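Local coordinates for cytochrome B5 (Hadesarchaea archaeon YNP_N21, PDB 6NZX), which binds a heme in a cytochrome b5-like domain and probably serves in electron transport, at residues 11-16 against 20-25. Sequence-based numbering, arbitrary orientation.
Sequences SRYNGK and PAYVAY
Asn14 and Ala21 form a single beta bridge, their CA atoms 4.9 Å apart. Tyr22 N donates a hydrogen bond to Tyr13 O (3.1 Å). Gly15 N also bonds to Pro20 O, though the position of that oxygen is less certain.

The side chains of Tyr13 and Tyr22 run side by side. Each has CG anti to its own carbonyl carbon (chi1 -68° and -75°). These matching first torsions send both side chains the same way, which lets the rings lie face to face as an offset stack. Their planes are 4° apart and their centroids 4.2 Å. Tyr22 CE2 lies over one face of the Tyr13 ring, displaced toward the rim, 3.3 Å from Tyr13 CD1. Pro20 meets the edge of the same ring, with CG 3.9 Å from Tyr13 CD1. A leucine in place of Tyr22 would probably lose the stack and leave that face of Tyr13 poorly covered.

Ala21 CB packs on Gly15 CA at 3.7 Å. Asn14 OD1 accepts from Lys16 N, 3.1 Å away, in an Asx turn.

The contact ties the loop after helix 7-11 to the start of strand 22-25, an outer strand of the mixed sheet. Tyr22 also touches Leu10 of that helix, Val29 and Asp31 of strand 28-31, and Val73 of strand 72-76.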
loop_
_atom_site.group_PDB
_atom_site.type_symbol
_atom_site.label_atom_id
_atom_site.label_comp_id
_atom_site.label_asym_id
_atom_site.label_seq_id
_atom_site.Cartn_x
_atom_site.Cartn_y
_atom_site.Cartn_z
ATOM N N SER A 11 -4.345 8.270 -0.387
ATOM C CA SER A 11 -4.563 8.305 1.082
ATOM C C SER A 11 -5.967 7.810 1.442
ATOM O O SER A 11 -6.212 7.291 2.554
ATOM C CB SER A 11 -4.303 9.693 1.619
ATOM O OG SER A 11 -5.207 10.614 1.051
ATOM N N ARG A 12 -6.897 7.939 0.493
ATOM C CA ARG A 12 -8.252 7.459 0.666
ATOM C C ARG A 12 -8.299 5.935 0.791
ATOM O O ARG A 12 -9.276 5.436 1.328
ATOM C CB ARG A 12 -9.129 7.776 -0.545
ATOM C CG ARG A 12 -9.333 9.250 -0.841
ATOM C CD ARG A 12 -10.109 9.302 -2.133
ATOM N NE ARG A 12 -10.129 10.589 -2.800
ATOM C CZ ARG A 12 -10.633 10.766 -4.019
ATOM N NH1 ARG A 12 -10.560 11.953 -4.590
ATOM N NH2 ARG A 12 -11.194 9.744 -4.660
ATOM N N TYR A 13 -7.311 5.220 0.217
ATOM C CA TYR A 13 -7.321 3.751 0.129
ATOM C C TYR A 13 -6.570 3.198 1.343
ATOM O O TYR A 13 -5.489 2.626 1.219
ATOM C CB TYR A 13 -6.737 3.277 -1.208
ATOM C CG TYR A 13 -7.595 3.611 -2.400
ATOM C CD1 TYR A 13 -8.508 2.703 -2.897
ATOM C CD2 TYR A 13 -7.519 4.851 -3.016
ATOM C CE1 TYR A 13 -9.326 3.024 -3.975
ATOM C CE2 TYR A 13 -8.332 5.183 -4.091
ATOM C CZ TYR A 13 -9.243 4.266 -4.575
ATOM O OH TYR A 13 -10.069 4.587 -5.622
ATOM N N ASN A 14 -7.168 3.406 2.520
ATOM C CA ASN A 14 -6.485 3.289 3.795
ATOM C C ASN A 14 -6.995 2.079 4.576
ATOM O O ASN A 14 -6.649 1.920 5.737
ATOM C CB ASN A 14 -6.632 4.563 4.629
ATOM C CG ASN A 14 -8.069 4.919 4.949
ATOM O OD1 ASN A 14 -8.999 4.175 4.636
ATOM N ND2 ASN A 14 -8.257 6.058 5.580
ATOM N N GLY A 15 -7.824 1.247 3.938
ATOM C CA GLY A 15 -8.258 -0.001 4.512
ATOM C C GLY A 15 -9.310 0.165 5.605
ATOM O O GLY A 15 -9.744 -0.832 6.162
ATOM N N LYS A 16 -9.754 1.404 5.875
ATOM C CA LYS A 16 -10.699 1.696 6.963
ATOM C C LYS A 16 -12.117 1.865 6.410
ATOM O O LYS A 16 -12.310 2.346 5.299
ATOM C CB LYS A 16 -10.287 2.970 7.710
ATOM C CG LYS A 16 -8.913 2.920 8.360
ATOM C CD LYS A 16 -8.756 3.937 9.465
ATOM C CE LYS A 16 -7.329 4.123 9.930
ATOM N NZ LYS A 16 -6.971 5.560 9.953
ATOM N N PRO A 20 -10.667 -0.007 0.260
ATOM C CA PRO A 20 -9.532 -0.884 -0.004
ATOM C C PRO A 20 -8.256 -0.330 0.640
ATOM O O PRO A 20 -8.165 0.864 0.963
ATOM C CB PRO A 20 -9.412 -0.947 -1.539
ATOM C CG PRO A 20 -10.705 -0.363 -2.049
ATOM C CD PRO A 20 -11.216 0.573 -0.970
ATOM N N ALA A 21 -7.295 -1.228 0.841
ATOM C CA ALA A 21 -5.983 -0.894 1.357
ATOM C C ALA A 21 -4.973 -1.021 0.205
ATOM O O ALA A 21 -4.758 -2.115 -0.365
ATOM C CB ALA A 21 -5.652 -1.778 2.544
ATOM N N TYR A 22 -4.425 0.127 -0.184
ATOM C CA TYR A 22 -3.449 0.237 -1.273
ATOM C C TYR A 22 -2.148 0.757 -0.665
ATOM O O TYR A 22 -2.181 1.548 0.265
ATOM C CB TYR A 22 -3.867 1.269 -2.321
ATOM C CG TYR A 22 -4.978 0.903 -3.271
ATOM C CD1 TYR A 22 -5.675 -0.283 -3.180
ATOM C CD2 TYR A 22 -5.368 1.812 -4.242
ATOM C CE1 TYR A 22 -6.703 -0.579 -4.061
ATOM C CE2 TYR A 22 -6.383 1.526 -5.143
ATOM C CZ TYR A 22 -7.068 0.332 -5.031
ATOM O OH TYR A 22 -8.069 0.044 -5.895
ATOM N N VAL A 23 -1.014 0.325 -1.204
ATOM C CA VAL A 23 0.272 0.837 -0.763
ATOM C C VAL A 23 1.081 1.141 -2.014
ATOM O O VAL A 23 1.000 0.387 -2.958
ATOM C CB VAL A 23 1.016 -0.158 0.151
ATOM C CG1 VAL A 23 0.294 -0.344 1.468
ATOM C CG2 VAL A 23 1.230 -1.509 -0.529
ATOM N N ALA A 24 1.859 2.229 -1.996
ATOM C CA ALA A 24 2.713 2.539 -3.143
ATOM C C ALA A 24 4.155 2.133 -2.818
ATOM O O ALA A 24 4.592 2.143 -1.652
ATOM C CB ALA A 24 2.590 3.985 -3.546
ATOM N N TYR A 25 4.858 1.681 -3.859
ATOM C CA TYR A 25 6.263 1.335 -3.752
ATOM C C TYR A 25 6.938 1.618 -5.094
ATOM O O TYR A 25 6.565 1.017 -6.083
ATOM C CB TYR A 25 6.468 -0.128 -3.344
ATOM C CG TYR A 25 7.930 -0.481 -3.218
ATOM C CD1 TYR A 25 8.576 -1.251 -4.169
ATOM C CD2 TYR A 25 8.690 0.051 -2.192
ATOM C CE1 TYR A 25 9.935 -1.521 -4.078
ATOM C CE2 TYR A 25 10.050 -0.191 -2.092
ATOM C CZ TYR A 25 10.674 -0.983 -3.037
ATOM O OH TYR A 25 12.008 -1.245 -2.924
#